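Local structure of cytosolic phospholipase A2 delta (Homo sapiens, 5IZ5) at residues 735-741 / 787-792; 743-747 / 791-795. The protein hydrolyses glycerophospholipids at the sn-2 position in a calcium-dependent manner, preferring linoleic acid there. The protein carries 3 engineered substitutions. One frame throughout, in Å; residues are numbered along the deposited sequence.

In the fold
Interactions 1 and 2 lie on one continuous loop, which leaves strand 730-734 and runs along the C-terminal half of helix 779-794; their centres are about 7 Å apart. Tyr791 belongs to both. Its ring is approached by Phe741 and Ser740 in interaction 1 and by His744, Ala746 and Pro747 in interaction 2, so the loop bends round one aromatic side chain. Interaction 1 is the buried part and the one nearer the substrate-binding site: the side chain of Leu736 is about 8 Å from Gly334, a substrate-binding residue, and it touches helix 335-351. Interaction 2 is a surface contact, away from the annotated sites.

Interaction 1 of 2, residues 735-741 / 787-792; sequences PLVNASF and RLSDYN
Phe741 lies across helix 779-794 at residues 787-792, its ring over Leu788 and beside Tyr791. Its CB is 3.5 Å from Leu788 CD1, and chi1 of -174° sets CG opposite the backbone nitrogen and carries the ring over the helix. CG and CD2 stay against Leu788 CD1, while CD1 reaches the Tyr791 ring at CG, 3.4 Å away. CE1 comes near Arg787 O and Tyr791 CB; CE2 lies nearest Leu788 CA and CZ nearest Leu788 N. Leu788 CA sits almost on the ring normal, 3.8 Å from the centroid, a CH-pi contact. The Phe741 and Tyr791 planes meet obliquely at 55°. Leucine and phenylalanine suit this buried, apolar surface.

Asn792 ND2 donates to Val737 O over 3.0 Å, nearly straight at 161° and in the carbonyl plane. Its OD1 accepts from water 2, which in turn accepts from the backbone nitrogens of Ala739 and Phe741. Ser740 OG and Tyr791 OH share a very short hydrogen bond of 2.5 Å, and Ser740 OG is also bonded to Glu716. Thus one asparagine amide serves the irregular backbone with both of its ends, ND2 directly and OD1 through water.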
ATOM      1  N   PRO B 735      15.339 -13.938 -19.130  1.00 53.65           N
ATOM      2  CA  PRO B 735      16.025 -12.655 -19.091  1.00 52.39           C
ATOM      3  C   PRO B 735      15.903 -11.901 -20.403  1.00 50.39           C
ATOM      4  O   PRO B 735      15.649 -12.500 -21.454  1.00 50.68           O
ATOM      5  CB  PRO B 735      17.480 -13.044 -18.821  1.00 54.21           C
ATOM      6  CG  PRO B 735      17.618 -14.419 -19.358  1.00 55.30           C
ATOM      7  CD  PRO B 735      16.278 -15.075 -19.188  1.00 54.34           C
ATOM      8  N   LEU B 736      16.074 -10.588 -20.342  1.00 49.95           N
ATOM      9  CA  LEU B 736      16.029  -9.779 -21.549  1.00 52.38           C
ATOM     10  C   LEU B 736      17.386  -9.862 -22.240  1.00 53.57           C
ATOM     11  O   LEU B 736      18.328  -9.161 -21.873  1.00 53.12           O
ATOM     12  CB  LEU B 736      15.660  -8.334 -21.226  1.00 51.91           C
ATOM     13  CG  LEU B 736      15.485  -7.405 -22.431  1.00 53.17           C
ATOM     14  CD1 LEU B 736      14.467  -7.936 -23.432  1.00 53.80           C
ATOM     15  CD2 LEU B 736      15.072  -6.031 -21.936  1.00 54.28           C
ATOM     16  N   VAL B 737      17.481 -10.742 -23.230  1.00 56.54           N
ATOM     17  CA  VAL B 737      18.744 -11.006 -23.905  1.00 57.93           C
ATOM     18  C   VAL B 737      18.499 -11.293 -25.383  1.00 58.06           C
ATOM     19  O   VAL B 737      17.514 -11.931 -25.742  1.00 60.22           O
ATOM     20  CB  VAL B 737      19.494 -12.179 -23.227  1.00 59.47           C
ATOM     21  CG1 VAL B 737      18.751 -13.501 -23.410  1.00 59.92           C
ATOM     22  CG2 VAL B 737      20.921 -12.282 -23.746  1.00 61.69           C
ATOM     23  N   ASN B 738      19.392 -10.800 -26.234  1.00 58.07           N
ATOM     24  CA  ASN B 738      19.371 -11.113 -27.653  1.00 58.10           C
ATOM     25  C   ASN B 738      20.415 -12.186 -27.912  1.00 58.40           C
ATOM     26  O   ASN B 738      21.589 -11.878 -28.124  1.00 60.11           O
ATOM     27  CB  ASN B 738      19.676  -9.857 -28.478  1.00 59.40           C
ATOM     28  CG  ASN B 738      19.496 -10.072 -29.975  1.00 59.41           C
ATOM     29  OD1 ASN B 738      18.915 -11.066 -30.411  1.00 58.81           O
ATOM     30  ND2 ASN B 738      19.987  -9.129 -30.770  1.00 57.47           N
ATOM     31  N   ALA B 739      19.997 -13.447 -27.854  1.00 58.95           N
ATOM     32  CA  ALA B 739      20.909 -14.566 -28.091  1.00 59.04           C
ATOM     33  C   ALA B 739      20.662 -15.154 -29.483  1.00 58.17           C
ATOM     34  O   ALA B 739      21.094 -14.571 -30.475  1.00 59.91           O
ATOM     35  CB  ALA B 739      20.766 -15.616 -26.997  1.00 59.02           C
ATOM     36  N   SER B 740      19.929 -16.263 -29.567  1.00 58.94           N
ATOM     37  CA  SER B 740      19.746 -16.961 -30.836  1.00 58.68           C
ATOM     38  C   SER B 740      18.941 -16.119 -31.832  1.00 60.27           C
ATOM     39  O   SER B 740      19.039 -16.332 -33.038  1.00 61.18           O
ATOM     40  CB  SER B 740      19.097 -18.337 -30.609  1.00 59.65           C
ATOM     41  OG  SER B 740      17.683 -18.254 -30.595  1.00 60.62           O
ATOM     42  N   PHE B 741      18.174 -15.149 -31.328  1.00 60.29           N
ATOM     43  CA  PHE B 741      17.381 -14.241 -32.167  1.00 58.09           C
ATOM     44  C   PHE B 741      18.217 -13.420 -33.138  1.00 60.03           C
ATOM     45  O   PHE B 741      17.697 -12.951 -34.143  1.00 57.92           O
ATOM     46  CB  PHE B 741      16.557 -13.285 -31.283  1.00 56.26           C
ATOM     47  CG  PHE B 741      15.598 -12.397 -32.044  1.00 53.27           C
ATOM     48  CD1 PHE B 741      14.449 -12.924 -32.611  1.00 52.76           C
ATOM     49  CD2 PHE B 741      15.825 -11.033 -32.161  1.00 53.25           C
ATOM     50  CE1 PHE B 741      13.554 -12.120 -33.292  1.00 52.92           C
ATOM     51  CE2 PHE B 741      14.929 -10.218 -32.841  1.00 53.31           C
ATOM     52  CZ  PHE B 741      13.793 -10.762 -33.409  1.00 52.91           C
ATOM     53  N   ARG B 787       9.408  -8.357 -31.053  1.00 55.44           N
ATOM     54  CA  ARG B 787       9.626  -9.620 -31.764  1.00 57.21           C
ATOM     55  C   ARG B 787      10.691 -10.475 -31.083  1.00 54.14           C
ATOM     56  O   ARG B 787      10.566 -11.695 -31.033  1.00 55.01           O
ATOM     57  CB  ARG B 787       9.986  -9.389 -33.236  1.00 58.97           C
ATOM     58  CG  ARG B 787       8.864  -8.821 -34.089  1.00 62.16           C
ATOM     59  CD  ARG B 787       9.014  -9.178 -35.561  1.00 67.57           C
ATOM     60  NE  ARG B 787       7.990  -8.539 -36.387  1.00 73.32           N
ATOM     61  CZ  ARG B 787       8.135  -7.402 -37.072  1.00 77.38           C
ATOM     62  NH1 ARG B 787       9.276  -6.717 -37.062  1.00 78.81           N
ATOM     63  NH2 ARG B 787       7.110  -6.935 -37.779  1.00 79.50           N
ATOM     64  N   LEU B 788      11.720  -9.834 -30.539  1.00 52.21           N
ATOM     65  CA  LEU B 788      12.705 -10.538 -29.724  1.00 51.77           C
ATOM     66  C   LEU B 788      12.032 -11.256 -28.560  1.00 51.42           C
ATOM     67  O   LEU B 788      12.298 -12.431 -28.306  1.00 54.62           O
ATOM     68  CB  LEU B 788      13.753  -9.566 -29.173  1.00 51.19           C
ATOM     69  CG  LEU B 788      14.681 -10.121 -28.088  1.00 50.75           C
ATOM     70  CD1 LEU B 788      15.483 -11.303 -28.613  1.00 52.26           C
ATOM     71  CD2 LEU B 788      15.609  -9.041 -27.568  1.00 51.58           C
ATOM     72  N   SER B 789      11.183 -10.530 -27.838  1.00 51.09           N
ATOM     73  CA  SER B 789      10.499 -11.068 -26.666  1.00 48.94           C
ATOM     74  C   SER B 789       9.607 -12.237 -27.059  1.00 46.93           C
ATOM     75  O   SER B 789       9.623 -13.284 -26.422  1.00 45.30           O
ATOM     76  CB  SER B 789       9.666  -9.973 -25.985  1.00 49.05           C
ATOM     77  OG  SER B 789      10.463  -8.852 -25.651  1.00 47.39           O
ATOM     78  N   ASP B 790       8.821 -12.029 -28.109  1.00 46.98           N
ATOM     79  CA  ASP B 790       7.972 -13.068 -28.681  1.00 49.81           C
ATOM     80  C   ASP B 790       8.790 -14.314 -29.030  1.00 50.70           C
ATOM     81  O   ASP B 790       8.447 -15.430 -28.638  1.00 50.61           O
ATOM     82  CB  ASP B 790       7.280 -12.510 -29.929  1.00 50.20           C
ATOM     83  CG  ASP B 790       6.385 -13.519 -30.617  1.00 50.76           C
ATOM     84  OD1 ASP B 790       5.970 -14.510 -29.984  1.00 53.99           O
ATOM     85  OD2 ASP B 790       6.083 -13.306 -31.804  1.00 55.44           O
ATOM     86  N   TYR B 791       9.885 -14.103 -29.751  1.00 52.27           N
ATOM     87  CA  TYR B 791      10.762 -15.190 -30.165  1.00 54.84           C
ATOM     88  C   TYR B 791      11.323 -15.968 -28.975  1.00 53.32           C
ATOM     89  O   TYR B 791      11.264 -17.198 -28.953  1.00 53.03           O
ATOM     90  CB  TYR B 791      11.906 -14.644 -31.018  1.00 56.65           C
ATOM     91  CG  TYR B 791      12.954 -15.671 -31.341  1.00 58.92           C
ATOM     92  CD1 TYR B 791      12.874 -16.440 -32.499  1.00 60.44           C
ATOM     93  CD2 TYR B 791      14.030 -15.872 -30.492  1.00 57.95           C
ATOM     94  CE1 TYR B 791      13.840 -17.386 -32.795  1.00 60.58           C
ATOM     95  CE2 TYR B 791      14.994 -16.810 -30.778  1.00 60.57           C
ATOM     96  CZ  TYR B 791      14.899 -17.566 -31.931  1.00 60.72           C
ATOM     97  OH  TYR B 791      15.864 -18.503 -32.220  1.00 60.16           O
ATOM     98  N   ASN B 792      11.868 -15.249 -27.995  1.00 53.17           N
ATOM     99  CA  ASN B 792      12.486 -15.875 -26.818  1.00 54.02           C
ATOM    100  C   ASN B 792      11.562 -16.815 -26.064  1.00 53.64           C
ATOM    101  O   ASN B 792      12.013 -17.806 -25.496  1.00 54.05           O
ATOM    102  CB  ASN B 792      13.009 -14.820 -25.842  1.00 55.02           C
ATOM    103  CG  ASN B 792      14.258 -14.134 -26.341  1.00 57.65           C
ATOM    104  OD1 ASN B 792      14.743 -14.417 -27.438  1.00 60.67           O
ATOM    105  ND2 ASN B 792      14.796 -13.234 -25.533  1.00 56.55           N
TER
HETATM  106  O   HOH W   1      14.086 -14.520 -22.554  1.00 48.50           O
HETATM  107  O   HOH W   2      17.478 -14.666 -28.380  1.00 53.58           O

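Interaction 2 of 2, residues 743-747 / 791-795; sequences DHSAP and YNVQT
The backbones approach at two points, Ala746 with Tyr791 and, nearer, Pro747 with Thr795, where the CA atoms of Pro747 and Thr795 are 5.0 Å apart; just before them the chain turns a corner at Ser745. The contact is one of packing. Tyr791 presents its CE1 edge to the peptide link before Pro747: Ala746 C lies near the plane of the ring, 3.4 Å from Tyr791 CE1, and Pro747 N is 3.5 Å from the same atom. Pro747 CD rests 3.9 Å from Tyr791 CD1, the two side chains running past each other in opposite directions. Farther round, Pro747 CG meets Gln794 CB at 3.8 Å and comes close to the backbone nitrogen of Thr795. A rigid, compact ring suits this spot, since it offers apolar surface to both the tyrosine and the backbone that follows it.

At the other end of the tyrosine, His744 CB is 3.4 Å from Tyr791 OH, a hydroxyl hydrogen-bonded to Ser740. With CG beside the backbone nitrogen (chi1 -52°), the imidazole turns back along its own loop, where ND1 bonds to Ser740 O. This is plain surface packing within the PLA2c domain: the connection between strands 730-734 and 749-750 lies against the C-terminal part of helix 779-794.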
ATOM      1  N   ASP B 743      20.375 -14.522 -35.112  1.00 73.06           N
ATOM      2  CA  ASP B 743      20.490 -15.342 -36.326  1.00 73.43           C
ATOM      3  C   ASP B 743      19.135 -15.757 -36.893  1.00 74.08           C
ATOM      4  O   ASP B 743      18.976 -15.836 -38.113  1.00 77.49           O
ATOM      5  CB  ASP B 743      21.303 -16.613 -36.049  1.00 72.72           C
ATOM      6  CG  ASP B 743      22.637 -16.330 -35.398  1.00 73.96           C
ATOM      7  OD1 ASP B 743      23.317 -15.369 -35.819  1.00 73.20           O
ATOM      8  OD2 ASP B 743      23.004 -17.075 -34.465  1.00 75.19           O
ATOM      9  N   HIS B 744      18.167 -16.019 -36.013  1.00 72.55           N
ATOM     10  CA  HIS B 744      16.923 -16.688 -36.394  1.00 72.53           C
ATOM     11  C   HIS B 744      15.723 -15.753 -36.358  1.00 72.56           C
ATOM     12  O   HIS B 744      15.527 -15.028 -35.387  1.00 73.10           O
ATOM     13  CB  HIS B 744      16.663 -17.877 -35.462  1.00 73.38           C
ATOM     14  CG  HIS B 744      17.823 -18.811 -35.357  1.00 74.83           C
ATOM     15  ND1 HIS B 744      18.985 -18.458 -34.712  1.00 76.34           N
ATOM     16  CD2 HIS B 744      18.013 -20.072 -35.815  1.00 76.05           C
ATOM     17  CE1 HIS B 744      19.845 -19.460 -34.775  1.00 76.39           C
ATOM     18  NE2 HIS B 744      19.279 -20.453 -35.438  1.00 77.31           N
ATOM     19  N   SER B 745      14.921 -15.785 -37.419  1.00 69.40           N
ATOM     20  CA  SER B 745      13.687 -15.002 -37.496  1.00 67.61           C
ATOM     21  C   SER B 745      12.523 -15.721 -36.827  1.00 65.16           C
ATOM     22  O   SER B 745      11.487 -15.117 -36.565  1.00 60.82           O
ATOM     23  CB  SER B 745      13.318 -14.752 -38.953  1.00 68.47           C
ATOM     24  OG  SER B 745      12.945 -15.961 -39.594  1.00 69.99           O
ATOM     25  N   ALA B 746      12.687 -17.021 -36.606  1.00 64.61           N
ATOM     26  CA  ALA B 746      11.678 -17.832 -35.940  1.00 64.38           C
ATOM     27  C   ALA B 746      12.365 -19.061 -35.361  1.00 65.63           C
ATOM     28  O   ALA B 746      13.485 -19.386 -35.759  1.00 67.50           O
ATOM     29  CB  ALA B 746      10.586 -18.231 -36.921  1.00 64.17           C
ATOM     30  N   PRO B 747      11.719 -19.733 -34.395  1.00 66.17           N
ATOM     31  CA  PRO B 747      12.307 -20.914 -33.765  1.00 66.95           C
ATOM     32  C   PRO B 747      12.822 -21.933 -34.797  1.00 69.88           C
ATOM     33  O   PRO B 747      12.036 -22.486 -35.574  1.00 67.60           O
ATOM     34  CB  PRO B 747      11.145 -21.494 -32.949  1.00 67.01           C
ATOM     35  CG  PRO B 747      10.224 -20.344 -32.696  1.00 66.43           C
ATOM     36  CD  PRO B 747      10.483 -19.294 -33.725  1.00 66.16           C
ATOM     37  N   TYR B 791       9.885 -14.103 -29.751  1.00 52.27           N
ATOM     38  CA  TYR B 791      10.762 -15.190 -30.165  1.00 54.84           C
ATOM     39  C   TYR B 791      11.323 -15.968 -28.975  1.00 53.32           C
ATOM     40  O   TYR B 791      11.264 -17.198 -28.953  1.00 53.03           O
ATOM     41  CB  TYR B 791      11.906 -14.644 -31.018  1.00 56.65           C
ATOM     42  CG  TYR B 791      12.954 -15.671 -31.341  1.00 58.92           C
ATOM     43  CD1 TYR B 791      12.874 -16.440 -32.499  1.00 60.44           C
ATOM     44  CD2 TYR B 791      14.030 -15.872 -30.492  1.00 57.95           C
ATOM     45  CE1 TYR B 791      13.840 -17.386 -32.795  1.00 60.58           C
ATOM     46  CE2 TYR B 791      14.994 -16.810 -30.778  1.00 60.57           C
ATOM     47  CZ  TYR B 791      14.899 -17.566 -31.931  1.00 60.72           C
ATOM     48  OH  TYR B 791      15.864 -18.503 -32.220  1.00 60.16           O
ATOM     49  N   ASN B 792      11.868 -15.249 -27.995  1.00 53.17           N
ATOM     50  CA  ASN B 792      12.486 -15.875 -26.818  1.00 54.02           C
ATOM     51  C   ASN B 792      11.562 -16.815 -26.064  1.00 53.64           C
ATOM     52  O   ASN B 792      12.013 -17.806 -25.496  1.00 54.05           O
ATOM     53  CB  ASN B 792      13.009 -14.820 -25.842  1.00 55.02           C
ATOM     54  CG  ASN B 792      14.258 -14.134 -26.341  1.00 57.65           C
ATOM     55  OD1 ASN B 792      14.743 -14.417 -27.438  1.00 60.67           O
ATOM     56  ND2 ASN B 792      14.796 -13.234 -25.533  1.00 56.55           N
ATOM     57  N   VAL B 793      10.274 -16.503 -26.047  1.00 52.38           N
ATOM     58  CA  VAL B 793       9.304 -17.388 -25.415  1.00 52.43           C
ATOM     59  C   VAL B 793       8.943 -18.550 -26.348  1.00 51.48           C
ATOM     60  O   VAL B 793       8.901 -19.698 -25.912  1.00 47.92           O
ATOM     61  CB  VAL B 793       8.053 -16.612 -24.952  1.00 51.74           C
ATOM     62  CG1 VAL B 793       6.912 -17.558 -24.603  1.00 50.72           C
ATOM     63  CG2 VAL B 793       8.406 -15.748 -23.749  1.00 53.10           C
ATOM     64  N   GLN B 794       8.693 -18.257 -27.622  1.00 54.00           N
ATOM     65  CA  GLN B 794       8.360 -19.312 -28.591  1.00 58.48           C
ATOM     66  C   GLN B 794       9.451 -20.377 -28.689  1.00 57.74           C
ATOM     67  O   GLN B 794       9.172 -21.568 -28.618  1.00 58.30           O
ATOM     68  CB  GLN B 794       8.051 -18.726 -29.968  1.00 59.80           C
ATOM     69  CG  GLN B 794       6.606 -18.280 -30.103  1.00 63.61           C
ATOM     70  CD  GLN B 794       6.310 -17.627 -31.437  1.00 66.59           C
ATOM     71  OE1 GLN B 794       7.207 -17.407 -32.250  1.00 72.92           O
ATOM     72  NE2 GLN B 794       5.045 -17.307 -31.667  1.00 66.40           N
ATOM     73  N   THR B 795      10.699 -19.942 -28.808  1.00 56.80           N
ATOM     74  CA  THR B 795      11.828 -20.874 -28.835  1.00 56.39           C
ATOM     75  C   THR B 795      11.987 -21.690 -27.545  1.00 54.25           C
ATOM     76  O   THR B 795      12.728 -22.661 -27.528  1.00 54.79           O
ATOM     77  CB  THR B 795      13.148 -20.148 -29.108  1.00 58.18           C
ATOM     78  OG1 THR B 795      14.103 -21.084 -29.631  1.00 59.70           O
ATOM     79  CG2 THR B 795      13.678 -19.539 -27.835  1.00 58.39           C
TER